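Local coordinates for cell division control protein 45 cdc45 putative (PDB 6CC2) that probably acts as the Cdc45 subunit of the replicative helicase assembly at DNA replication forks, built on a fold related to DHH-family phosphoesterases, at residues A[10-15]-A[49-54]; A[27-30]-A[34-37]; A[38-43]-A[383-388]; A[185-190]-A[194-199]; A[365-370]-A[375-380]. All blocks are in the same frame, centred on the assembly; numbering follows the deposited sequence.

Contact 1. Residues A[10-15]-A[49-54]. With EDO (1,2-ethanediol), chain J.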
# COMPACT_ATOMS: atom_id res chain seq x y z
N GLU A 10 -22.67 16.67 14.39
CA GLU A 10 -22.08 17.46 15.46
C GLU A 10 -20.59 17.69 15.22
O GLU A 10 -20.06 18.78 15.48
CB GLU A 10 -22.31 16.77 16.80
CG GLU A 10 -21.74 17.51 18.00
CD GLU A 10 -21.97 16.77 19.31
OE1 GLU A 10 -22.76 15.81 19.32
OE2 GLU A 10 -21.34 17.15 20.32
N LEU A 11 -19.89 16.67 14.71
CA LEU A 11 -18.47 16.81 14.44
C LEU A 11 -18.21 17.90 13.42
O LEU A 11 -17.37 18.79 13.64
CB LEU A 11 -17.90 15.47 13.97
CG LEU A 11 -16.38 15.33 13.89
CD1 LEU A 11 -15.96 13.85 13.91
CD2 LEU A 11 -15.82 16.02 12.65
N TYR A 12 -18.91 17.85 12.29
CA TYR A 12 -18.66 18.80 11.21
C TYR A 12 -19.12 20.21 11.55
O TYR A 12 -18.48 21.18 11.13
CB TYR A 12 -19.34 18.30 9.92
CG TYR A 12 -18.66 18.80 8.66
CD1 TYR A 12 -19.01 20.02 8.10
CD2 TYR A 12 -17.68 18.05 8.05
CE1 TYR A 12 -18.37 20.48 6.96
CE2 TYR A 12 -17.04 18.49 6.92
CZ TYR A 12 -17.39 19.71 6.38
OH TYR A 12 -16.76 20.15 5.23
N ASN A 13 -20.22 20.34 12.29
CA ASN A 13 -20.61 21.66 12.79
C ASN A 13 -19.49 22.27 13.62
O ASN A 13 -19.26 23.49 13.57
CB ASN A 13 -21.89 21.55 13.62
CG ASN A 13 -23.13 21.43 12.76
OD1 ASN A 13 -23.11 21.75 11.57
ND2 ASN A 13 -24.22 20.98 13.37
N GLY A 14 -18.78 21.45 14.39
CA GLY A 14 -17.65 21.95 15.16
C GLY A 14 -16.54 22.46 14.27
O GLY A 14 -15.97 23.52 14.51
N LEU A 15 -16.24 21.71 13.20
CA LEU A 15 -15.25 22.18 12.24
C LEU A 15 -15.66 23.51 11.64
O LEU A 15 -14.86 24.46 11.59
CB LEU A 15 -15.08 21.14 11.13
CG LEU A 15 -14.64 19.74 11.51
CD1 LEU A 15 -14.61 18.89 10.24
CD2 LEU A 15 -13.26 19.72 12.16
N ASP A 49 -16.72 24.01 1.88
CA ASP A 49 -17.19 24.75 3.04
C ASP A 49 -16.22 25.85 3.48
O ASP A 49 -16.46 26.49 4.51
CB ASP A 49 -17.46 23.80 4.20
CG ASP A 49 -18.70 22.96 3.99
OD1 ASP A 49 -19.77 23.55 3.71
OD2 ASP A 49 -18.60 21.71 4.12
N GLY A 50 -15.14 26.06 2.74
CA GLY A 50 -14.21 27.12 3.07
C GLY A 50 -13.37 26.87 4.30
O GLY A 50 -12.91 27.83 4.93
N LEU A 51 -13.17 25.61 4.66
CA LEU A 51 -12.43 25.25 5.87
C LEU A 51 -10.95 25.14 5.54
O LEU A 51 -10.56 24.29 4.73
CB LEU A 51 -12.95 23.95 6.47
CG LEU A 51 -14.25 24.00 7.26
CD1 LEU A 51 -15.31 24.71 6.49
CD2 LEU A 51 -14.69 22.60 7.63
N LEU A 52 -10.14 26.00 6.15
CA LEU A 52 -8.70 25.95 5.95
C LEU A 52 -8.12 24.66 6.52
O LEU A 52 -8.50 24.22 7.60
CB LEU A 52 -8.04 27.16 6.60
CG LEU A 52 -8.60 28.50 6.14
CD1 LEU A 52 -7.85 29.65 6.82
CD2 LEU A 52 -8.52 28.62 4.63
N HIS A 53 -7.22 24.04 5.76
CA HIS A 53 -6.67 22.76 6.18
C HIS A 53 -5.29 22.60 5.56
O HIS A 53 -4.95 23.28 4.59
CB HIS A 53 -7.59 21.59 5.79
CG HIS A 53 -7.85 21.49 4.32
ND1 HIS A 53 -8.74 22.31 3.67
CD2 HIS A 53 -7.35 20.65 3.38
CE1 HIS A 53 -8.76 22.00 2.38
NE2 HIS A 53 -7.93 21.00 2.18
N SER A 54 -4.51 21.71 6.14
CA SER A 54 -3.15 21.47 5.67
C SER A 54 -2.84 19.99 5.87
O SER A 54 -3.45 19.31 6.70
CB SER A 54 -2.14 22.33 6.41
OG SER A 54 -2.16 22.10 7.80
C1 EDO J . -5.34 20.14 -0.93
O1 EDO J . -5.18 20.27 0.49
C2 EDO J . -6.82 20.18 -1.27
O2 EDO J . -7.40 21.39 -0.74
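Leu51 and Tyr12 carry most of this contact, with Asp49 beside them at the phenol end of the ring. The methyl CD2 of Leu51 does the touching on its side: it lies 3.8 Å from CB of Leu15 and 4.1 Å from CZ of Tyr12, obliquely placed to the ring and wedged between the two helix residues. Tyr12 leaves the helix with CG anti to the backbone N (chi1 -153°), which carries its hydroxyl across to the other segment. There OH of Tyr12 donates to OD2 of Asp49 over 2.7 Å, the carboxylate oxygen approaching the ring edge near its plane, while ring and carboxylate planes stand 64° apart. The position of OD2 is somewhat uncertain, because another atom of the model crowds it; the same oxygen is in a salt bridge with Lys195. These pieces belong to the parallel-sheet domain: helix 8-20 packs here against the turn leading from helix 33-48 into the edge strand 53-57. Helix 33-48 ends in a Schellman motif in which Gly50, with positive phi, is the first residue to leave helical geometry. Where the strand begins, ND1 of His53 donates to O of Leu51 at 2.9 Å, nearly straight at 170° and in the plane of both the imidazole and the carbonyl. That bond fixes the ring's rotation and lets NE2 of His53 donate a bent hydrogen bond to O2 of an ethanediol molecule, 3.0 Å away, probably picked up from the crystallisation liquor.

Contact 2. Residues A[27-30]-A[34-37]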
# COMPACT_ATOMS: atom_id res chain seq x y z
N LEU A 27 -4.13 17.58 8.94
CA LEU A 27 -4.36 16.17 8.68
C LEU A 27 -3.02 15.47 8.51
O LEU A 27 -2.27 15.79 7.60
CB LEU A 27 -5.23 15.98 7.43
CG LEU A 27 -6.62 16.61 7.55
CD1 LEU A 27 -6.65 17.96 6.87
CD2 LEU A 27 -7.68 15.68 7.01
N TYR A 28 -2.73 14.55 9.42
CA TYR A 28 -1.50 13.76 9.41
C TYR A 28 -1.76 12.47 8.62
O TYR A 28 -2.65 11.70 8.96
CB TYR A 28 -1.07 13.44 10.84
CG TYR A 28 -0.68 14.63 11.69
CD1 TYR A 28 -1.59 15.62 12.00
CD2 TYR A 28 0.60 14.75 12.19
CE1 TYR A 28 -1.23 16.72 12.77
CE2 TYR A 28 0.98 15.82 12.97
CZ TYR A 28 0.06 16.81 13.26
OH TYR A 28 0.44 17.88 14.03
N VAL A 29 -0.98 12.26 7.57
CA VAL A 29 -1.26 11.24 6.57
C VAL A 29 -0.12 10.25 6.56
O VAL A 29 1.02 10.62 6.26
CB VAL A 29 -1.46 11.86 5.19
CG1 VAL A 29 -1.89 10.78 4.20
CG2 VAL A 29 -2.48 12.98 5.24
N SER A 30 -0.41 9.03 6.90
CA SER A 30 0.58 7.95 6.80
C SER A 30 0.70 7.47 5.34
O SER A 30 -0.16 7.75 4.52
CB SER A 30 0.19 6.83 7.74
OG SER A 30 -1.01 6.23 7.33
N ASP A 34 -4.59 4.48 0.33
CA ASP A 34 -5.86 4.64 1.05
C ASP A 34 -5.87 5.90 1.89
O ASP A 34 -6.87 6.63 1.94
CB ASP A 34 -6.10 3.40 1.91
CG ASP A 34 -7.53 3.25 2.39
OD1 ASP A 34 -8.49 3.82 1.80
OD2 ASP A 34 -7.71 2.50 3.37
N ALA A 35 -4.77 6.19 2.57
CA ALA A 35 -4.69 7.41 3.37
C ALA A 35 -4.79 8.65 2.49
O ALA A 35 -5.46 9.61 2.88
CB ALA A 35 -3.39 7.43 4.18
N ILE A 36 -4.17 8.65 1.32
CA ILE A 36 -4.29 9.80 0.41
C ILE A 36 -5.75 9.96 -0.02
O ILE A 36 -6.28 11.08 -0.10
CB ILE A 36 -3.37 9.66 -0.80
CG1 ILE A 36 -1.91 9.51 -0.36
CG2 ILE A 36 -3.50 10.91 -1.72
CD1 ILE A 36 -0.91 9.45 -1.51
N VAL A 37 -6.41 8.84 -0.32
CA VAL A 37 -7.83 8.88 -0.69
C VAL A 37 -8.64 9.53 0.42
O VAL A 37 -9.52 10.36 0.17
CB VAL A 37 -8.34 7.46 -0.99
CG1 VAL A 37 -9.86 7.41 -1.03
CG2 VAL A 37 -7.72 6.94 -2.30
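The end of strand 24-29 and the first turn of helix 33-48 come together with CA of Val29 and CA of Ala35 6.1 Å apart. This is the opening half of a beta-alpha-beta unit, in which the chain leaves the parallel sheet at Ser30, enters the helix and returns in strand 53-57. The small side chain of Ala35 points at the strand, and its CB sits 3.7 Å from CG1 of Val29 and 3.3 Å from the backbone O of Ser30. CG1 is the branch of Val29 that reaches the helix, since it lies anti to the backbone N (chi1 -175°); it also comes within 4.2 Å of N of Ile36. No hydrogen bond crosses between the two segments, so they meet by apolar packing and by a methyl against a carbonyl. Other elements pack round it: Ile83 of strand 77-83 touches Ala35, and Phe378 of helix 374-385 rests against both Val29 and Ile36. This end of the sheet probably corresponds to the side where related DHH phosphoesterases carry metal ligands. All four touching residues are buried, and the serine hydroxyl is satisfied by the neighbouring strand 77-83: OG of Ser30 is hydrogen-bonded to O of Ile83 while it lies 4.1 Å from CB of Ala35.

Contact 3. Residues A[38-43]-A[383-388]. With EDO (1,2-ethanediol), chain J.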
# COMPACT_ATOMS: atom_id res chain seq x y z
N CYS A 38 -8.40 9.14 1.68
CA CYS A 38 -9.14 9.71 2.79
C CYS A 38 -8.91 11.22 2.86
O CYS A 38 -9.87 12.00 2.91
CB CYS A 38 -8.72 9.01 4.09
SG CYS A 38 -9.56 9.60 5.58
N TYR A 39 -7.65 11.64 2.81
CA TYR A 39 -7.36 13.07 2.76
C TYR A 39 -8.11 13.76 1.62
O TYR A 39 -8.67 14.84 1.81
CB TYR A 39 -5.86 13.29 2.57
CG TYR A 39 -5.49 14.75 2.56
CD1 TYR A 39 -5.51 15.48 1.36
CD2 TYR A 39 -5.18 15.42 3.72
CE1 TYR A 39 -5.22 16.81 1.34
CE2 TYR A 39 -4.88 16.75 3.69
CZ TYR A 39 -4.90 17.45 2.50
OH TYR A 39 -4.60 18.81 2.47
N LYS A 40 -8.08 13.17 0.42
CA LYS A 40 -8.72 13.79 -0.74
C LYS A 40 -10.21 14.00 -0.50
O LYS A 40 -10.75 15.10 -0.73
CB LYS A 40 -8.49 12.90 -1.98
CG LYS A 40 -9.18 13.35 -3.26
CD LYS A 40 -8.71 14.71 -3.69
CE LYS A 40 -9.32 15.12 -5.02
NZ LYS A 40 -8.84 16.48 -5.45
N ILE A 41 -10.89 12.97 0.00
CA ILE A 41 -12.34 13.05 0.19
C ILE A 41 -12.69 14.09 1.26
O ILE A 41 -13.60 14.90 1.10
CB ILE A 41 -12.90 11.65 0.53
CG1 ILE A 41 -12.79 10.76 -0.71
CG2 ILE A 41 -14.35 11.75 0.98
CD1 ILE A 41 -13.24 9.31 -0.49
N LEU A 42 -11.97 14.05 2.40
CA LEU A 42 -12.15 15.10 3.40
C LEU A 42 -11.85 16.47 2.81
O LEU A 42 -12.57 17.45 3.08
CB LEU A 42 -11.27 14.84 4.61
CG LEU A 42 -11.59 13.56 5.39
CD1 LEU A 42 -10.46 13.29 6.39
CD2 LEU A 42 -12.93 13.63 6.09
N SER A 43 -10.78 16.58 2.03
CA SER A 43 -10.40 17.89 1.53
C SER A 43 -11.44 18.45 0.57
O SER A 43 -11.61 19.67 0.49
CB SER A 43 -9.03 17.82 0.86
OG SER A 43 -9.12 17.12 -0.37
N LYS A 383 -1.80 14.60 -6.41
CA LYS A 383 -1.99 15.18 -7.73
C LYS A 383 -2.43 14.13 -8.74
O LYS A 383 -3.35 14.37 -9.52
CB LYS A 383 -0.69 15.85 -8.19
CG LYS A 383 -0.71 16.43 -9.59
CD LYS A 383 0.69 16.88 -10.01
CE LYS A 383 0.68 17.56 -11.37
NZ LYS A 383 -0.07 18.85 -11.35
N LEU A 384 -1.80 12.95 -8.72
CA LEU A 384 -2.21 11.90 -9.65
C LEU A 384 -3.62 11.41 -9.32
O LEU A 384 -4.47 11.26 -10.22
CB LEU A 384 -1.21 10.75 -9.66
CG LEU A 384 -1.57 9.61 -10.62
CD1 LEU A 384 -1.85 10.14 -12.02
CD2 LEU A 384 -0.45 8.53 -10.67
N LEU A 385 -3.90 11.14 -8.04
CA LEU A 385 -5.24 10.73 -7.64
C LEU A 385 -6.28 11.71 -8.15
O LEU A 385 -7.36 11.31 -8.62
CB LEU A 385 -5.31 10.62 -6.11
CG LEU A 385 -6.64 10.22 -5.52
CD1 LEU A 385 -6.97 8.76 -5.84
CD2 LEU A 385 -6.58 10.44 -4.01
N SER A 386 -5.97 13.01 -8.10
CA SER A 386 -6.91 14.04 -8.47
C SER A 386 -7.04 14.22 -9.97
O SER A 386 -7.87 15.04 -10.40
CB SER A 386 -6.48 15.39 -7.85
OG SER A 386 -6.44 15.32 -6.43
N SER A 387 -6.28 13.50 -10.77
CA SER A 387 -6.30 13.72 -12.21
C SER A 387 -7.69 13.48 -12.79
O SER A 387 -8.37 12.51 -12.42
CB SER A 387 -5.29 12.81 -12.92
OG SER A 387 -5.32 13.11 -14.31
N THR A 388 -8.08 14.35 -13.71
CA THR A 388 -9.29 14.18 -14.51
C THR A 388 -8.96 13.73 -15.92
O THR A 388 -9.87 13.65 -16.75
CB THR A 388 -10.10 15.47 -14.55
OG1 THR A 388 -9.31 16.49 -15.17
CG2 THR A 388 -10.48 15.90 -13.13
C1 EDO J . -5.34 20.14 -0.93
O1 EDO J . -5.18 20.27 0.49
C2 EDO J . -6.82 20.18 -1.27
O2 EDO J . -7.40 21.39 -0.74
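A helix-to-helix junction between the N-terminal parallel-sheet domain and a distant part of the chain is made here by Lys40, on helix 33-48, against Leu385 and Ser386 at the end of helix 374-385. The lysine does two jobs. Near its root, CB of Lys40 packs 3.7 Å from methyl CD2 of Leu385, the two side chains sliding past each other in opposite directions. Beyond that, CG is anti to the backbone N (chi1 176°) and the chain bends once, at chi2 (62°), before running out extended, which places NZ of Lys40 2.8 Å from OG of Ser386. NZ donates to that hydroxyl. OG of Ser386 is in turn bonded to O of Phe382 one turn back, so a single hydroxyl accepts from the lysine and gives to the helix backbone, and its rotation is fixed. The side chains of Lys40 and Leu385 both touch Tyr203 of helix 199-213. Elsewhere on helix 33-48, OG of Ser43 donates to O of Lys40 at 2.6 Å, tilted from the carbonyl plane, while OH of Tyr39 and O1 of an ethanediol, probably a crystallisation additive, lie 2.5 Å apart in a hydrogen bond at the ring edge; Glu47 bonds to that molecule too. With a buried leucine and a partly exposed lysine and serine, the pairing packs helix 374-385 against the crossover helix of a beta-alpha-beta unit, which flanks the parallel sheet.

Contact 4. Residues A[185-190]-A[194-199]. With EDO (1,2-ethanediol), chain B.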
# COMPACT_ATOMS: atom_id res chain seq x y z
N VAL A 185 -14.38 5.40 5.08
CA VAL A 185 -14.93 6.16 6.20
C VAL A 185 -15.18 7.61 5.80
O VAL A 185 -16.20 8.19 6.16
CB VAL A 185 -13.99 6.07 7.42
CG1 VAL A 185 -14.50 7.01 8.54
CG2 VAL A 185 -13.90 4.66 7.94
N ALA A 186 -14.24 8.21 5.06
CA ALA A 186 -14.45 9.58 4.60
C ALA A 186 -15.68 9.67 3.70
O ALA A 186 -16.49 10.60 3.83
CB ALA A 186 -13.21 10.10 3.87
N LEU A 187 -15.84 8.69 2.81
CA LEU A 187 -17.04 8.60 1.97
C LEU A 187 -18.29 8.46 2.82
O LEU A 187 -19.33 9.08 2.53
CB LEU A 187 -16.93 7.42 1.01
CG LEU A 187 -18.17 7.13 0.16
CD1 LEU A 187 -18.46 8.27 -0.84
CD2 LEU A 187 -17.96 5.79 -0.59
N ALA A 188 -18.20 7.70 3.92
CA ALA A 188 -19.36 7.54 4.80
C ALA A 188 -19.74 8.86 5.47
O ALA A 188 -20.92 9.13 5.66
CB ALA A 188 -19.07 6.47 5.86
N ILE A 189 -18.75 9.67 5.86
CA ILE A 189 -19.05 11.00 6.41
C ILE A 189 -19.78 11.84 5.38
O ILE A 189 -20.79 12.48 5.69
CB ILE A 189 -17.75 11.69 6.87
CG1 ILE A 189 -17.11 10.91 8.04
CG2 ILE A 189 -18.03 13.13 7.25
CD1 ILE A 189 -15.71 11.37 8.38
N ALA A 190 -19.28 11.86 4.15
CA ALA A 190 -19.89 12.69 3.11
C ALA A 190 -21.34 12.26 2.84
O ALA A 190 -22.21 13.10 2.66
CB ALA A 190 -19.06 12.62 1.84
N ASN A 194 -24.88 14.52 3.53
CA ASN A 194 -25.41 14.94 2.22
C ASN A 194 -24.41 15.80 1.46
O ASN A 194 -24.75 16.80 0.84
CB ASN A 194 -26.75 15.65 2.38
CG ASN A 194 -27.90 14.69 2.52
OD1 ASN A 194 -27.84 13.56 2.03
ND2 ASN A 194 -28.96 15.13 3.18
N LYS A 195 -23.14 15.41 1.53
CA LYS A 195 -22.07 16.14 0.85
C LYS A 195 -21.37 15.27 -0.19
O LYS A 195 -20.27 15.61 -0.64
CB LYS A 195 -21.05 16.66 1.87
CG LYS A 195 -21.67 17.50 2.99
CD LYS A 195 -20.63 17.86 4.05
CE LYS A 195 -19.97 19.19 3.76
NZ LYS A 195 -20.92 20.33 3.99
N VAL A 196 -21.96 14.14 -0.55
CA VAL A 196 -21.27 13.23 -1.45
C VAL A 196 -21.23 13.82 -2.86
O VAL A 196 -22.21 14.39 -3.35
CB VAL A 196 -21.94 11.84 -1.42
CG1 VAL A 196 -23.36 11.89 -1.86
CG2 VAL A 196 -21.14 10.87 -2.30
N GLU A 197 -20.05 13.74 -3.47
CA GLU A 197 -19.85 13.96 -4.89
C GLU A 197 -19.48 12.63 -5.53
O GLU A 197 -18.70 11.86 -4.97
CB GLU A 197 -18.75 14.99 -5.14
CG GLU A 197 -19.03 16.34 -4.49
CD GLU A 197 -17.82 17.24 -4.48
OE1 GLU A 197 -17.38 17.64 -3.38
OE2 GLU A 197 -17.30 17.56 -5.57
N ASN A 198 -20.06 12.32 -6.69
CA ASN A 198 -19.94 10.95 -7.18
C ASN A 198 -18.50 10.56 -7.52
O ASN A 198 -18.18 9.38 -7.46
CB ASN A 198 -20.87 10.73 -8.35
CG ASN A 198 -22.32 10.64 -7.92
OD1 ASN A 198 -22.65 10.93 -6.77
ND2 ASN A 198 -23.19 10.26 -8.83
N ASP A 199 -17.61 11.54 -7.78
CA ASP A 199 -16.20 11.22 -7.97
C ASP A 199 -15.60 10.54 -6.73
O ASP A 199 -14.59 9.83 -6.84
CB ASP A 199 -15.41 12.49 -8.27
CG ASP A 199 -15.29 12.77 -9.75
OD1 ASP A 199 -15.47 11.84 -10.56
OD2 ASP A 199 -15.00 13.93 -10.10
C1 EDO B . -21.42 7.28 -12.46
O1 EDO B . -21.83 6.08 -12.21
C2 EDO B . -21.97 8.22 -11.40
O2 EDO B . -21.74 9.54 -11.84
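The flat groups that meet here are peptide groups: the carbonyl of Ala190 takes N of Lys195 as donor, tilted 19° from the carbonyl plane and lying 2.7 Å from its O, with an N-H...O angle of 165°. This is the long bond of a Schellman motif that ends helix 182-192. Asn194, with positive phi, is the C-prime residue, and its own N bonds to O of Lys191. N atoms of Asn194 and Val196 also lie near the Ala190 oxygen, but at poor angles, so a single bond holds it from this segment. Once the chain has turned back, Val196 folds against the last turns of the helix, CB of Ala190 lying 4.0 Å from CA of Val196. Leu187, its CG anti to the backbone N (chi1 175°), reaches down the helix to the same valine; Tyr201 of helix 199-213 touches both. Lys195 bends away at its far end, which leads to Asp49, beside helix 8-20. ND2 of Asn198 makes a weak bond to an ethanediol. The apolar seam closes with CD1 of Leu187 4.0 Å from CG2 of Val196, the two side chains crossing at a slant.

Contact 5. Residues A[365-370]-A[375-380]. With EDO (1,2-ethanediol), chain F.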
# COMPACT_ATOMS: atom_id res chain seq x y z
N ILE A 365 4.29 7.12 -4.92
CA ILE A 365 4.62 7.46 -3.54
C ILE A 365 5.71 6.55 -2.96
O ILE A 365 6.04 6.66 -1.77
CB ILE A 365 3.38 7.43 -2.63
CG1 ILE A 365 2.82 6.02 -2.48
CG2 ILE A 365 2.31 8.38 -3.17
CD1 ILE A 365 1.77 5.92 -1.39
N THR A 366 6.26 5.64 -3.75
CA THR A 366 7.40 4.85 -3.32
C THR A 366 8.67 5.65 -3.56
O THR A 366 8.94 6.04 -4.69
CB THR A 366 7.44 3.53 -4.08
OG1 THR A 366 6.23 2.79 -3.83
CG2 THR A 366 8.65 2.69 -3.64
N ASN A 367 9.47 5.86 -2.52
CA ASN A 367 10.74 6.56 -2.67
C ASN A 367 11.68 5.74 -3.55
O ASN A 367 11.99 4.60 -3.21
CB ASN A 367 11.40 6.82 -1.33
CG ASN A 367 10.60 7.75 -0.44
OD1 ASN A 367 9.88 8.65 -0.91
ND2 ASN A 367 10.75 7.56 0.86
N ASP A 368 12.15 6.33 -4.65
CA ASP A 368 12.96 5.59 -5.62
C ASP A 368 14.11 6.42 -6.18
O ASP A 368 14.76 5.99 -7.13
CB ASP A 368 12.07 5.08 -6.75
CG ASP A 368 12.75 4.02 -7.59
OD1 ASP A 368 13.32 3.05 -7.02
OD2 ASP A 368 12.70 4.15 -8.84
N GLU A 369 14.34 7.61 -5.64
CA GLU A 369 15.52 8.41 -5.91
C GLU A 369 15.97 9.01 -4.59
O GLU A 369 15.17 9.16 -3.67
CB GLU A 369 15.24 9.53 -6.93
CG GLU A 369 14.77 9.04 -8.29
CD GLU A 369 15.85 8.31 -9.07
OE1 GLU A 369 17.00 8.26 -8.60
OE2 GLU A 369 15.54 7.80 -10.17
N PRO A 370 17.24 9.39 -4.49
CA PRO A 370 17.75 9.87 -3.20
C PRO A 370 17.03 11.11 -2.68
O PRO A 370 16.96 11.30 -1.47
CB PRO A 370 19.23 10.18 -3.50
CG PRO A 370 19.57 9.35 -4.66
CD PRO A 370 18.31 9.24 -5.49
N GLN A 375 7.22 13.45 2.46
CA GLN A 375 6.69 14.81 2.50
C GLN A 375 6.42 15.35 1.11
O GLN A 375 5.42 16.05 0.89
CB GLN A 375 7.66 15.72 3.25
CG GLN A 375 7.67 15.54 4.75
CD GLN A 375 8.54 16.59 5.45
OE1 GLN A 375 9.44 16.25 6.22
NE2 GLN A 375 8.26 17.86 5.19
N GLN A 376 7.29 15.04 0.15
CA GLN A 376 7.07 15.47 -1.23
C GLN A 376 6.20 14.49 -2.01
O GLN A 376 5.31 14.91 -2.76
CB GLN A 376 8.41 15.62 -1.95
CG GLN A 376 9.36 16.62 -1.29
CD GLN A 376 10.52 17.01 -2.17
OE1 GLN A 376 10.99 18.14 -2.13
NE2 GLN A 376 11.00 16.06 -2.99
N GLN A 377 6.43 13.19 -1.83
CA GLN A 377 5.73 12.22 -2.66
C GLN A 377 4.25 12.16 -2.32
O GLN A 377 3.43 11.82 -3.17
CB GLN A 377 6.35 10.82 -2.53
CG GLN A 377 7.76 10.71 -3.15
CD GLN A 377 7.83 11.28 -4.55
OE1 GLN A 377 7.34 10.67 -5.51
NE2 GLN A 377 8.41 12.45 -4.67
N PHE A 378 3.87 12.51 -1.08
CA PHE A 378 2.44 12.63 -0.78
C PHE A 378 1.73 13.52 -1.79
O PHE A 378 0.65 13.16 -2.30
CB PHE A 378 2.22 13.17 0.62
CG PHE A 378 0.82 13.67 0.83
CD1 PHE A 378 -0.18 12.77 1.16
CD2 PHE A 378 0.51 15.01 0.67
CE1 PHE A 378 -1.50 13.22 1.31
CE2 PHE A 378 -0.77 15.46 0.82
CZ PHE A 378 -1.78 14.58 1.15
N TRP A 379 2.31 14.68 -2.11
CA TRP A 379 1.66 15.63 -3.01
C TRP A 379 1.66 15.14 -4.44
O TRP A 379 0.71 15.41 -5.18
CB TRP A 379 2.33 17.00 -2.88
CG TRP A 379 1.94 17.66 -1.61
CD1 TRP A 379 2.73 17.91 -0.53
CD2 TRP A 379 0.63 18.13 -1.26
NE1 TRP A 379 2.00 18.50 0.47
CE2 TRP A 379 0.71 18.66 0.04
CE3 TRP A 379 -0.60 18.14 -1.92
CZ2 TRP A 379 -0.40 19.20 0.69
CZ3 TRP A 379 -1.70 18.69 -1.27
CH2 TRP A 379 -1.58 19.21 0.01
N GLU A 380 2.69 14.40 -4.85
CA GLU A 380 2.67 13.78 -6.16
C GLU A 380 1.55 12.76 -6.27
O GLU A 380 0.89 12.65 -7.31
CB GLU A 380 4.02 13.14 -6.46
CG GLU A 380 5.18 14.13 -6.53
CD GLU A 380 5.01 15.16 -7.65
OE1 GLU A 380 4.46 14.81 -8.72
OE2 GLU A 380 5.41 16.32 -7.45
C1 EDO F . 8.90 20.07 7.90
O1 EDO F . 8.71 21.46 7.63
C2 EDO F . 10.30 19.66 7.45
O2 EDO F . 10.57 18.32 7.87
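Beside the packing of Ile365 and Asn367 on Gln377, the carboxylate oxygen OD1 of Asp368 is gripped by two groups of helix 444-462: Lys446 in a salt bridge and Gln449 in a hydrogen bond. No hydrogen bond joins Ile365 or Asn367 to Gln377. The contact itself is van der Waals packing, partly carbon against oxygen. Methyl CG2 of Ile365 rests 3.6 Å from the backbone O of Gln377, and CB of Gln377 lies 3.9 Å from CA of Ile365. Asn367 comes in from further along the loop, its OD1 3.7 Å from CG of Gln377. The contact closes the loop that connects two helices: helix 354-364 ends just before Ile365, the chain runs out as a loop, and helix 374-385 folds back so that Gln377 faces the start of that loop. CG of Gln377, anti to the carbonyl carbon (chi1 -69°), is thereby placed against OD1 of Asn367; Gln372 touches both residues. On the other side of helix 374-385, CE2 of Phe378 stands 3.5 Å above the plane of the Trp379 ring, over its centre, and Phe378 reaches Ile36.

In the fold
Contact 2 is the core of the set, all buried and without a hydrogen bond across its segments, while contacts 3, 4 and 5 are partly buried and mix apolar roots with polar tips or backbone. Contact 1 is buried yet lies farthest from the chain's centre. Helix 33-48 runs through contacts 2 and 3, and helix 374-385 through 3 and 5; Ile36 and Tyr39 touch Phe378, joining those three. Contact 4 packs on contact 3 through Ala186 and Ile41, and on contact 1 through the Lys195–Asp49 salt bridge. Contacts 1 and 2 meet at neighbouring strands of the parallel sheet, whereas contacts 4 and 5 stay about 12 Å apart at their nearest atoms.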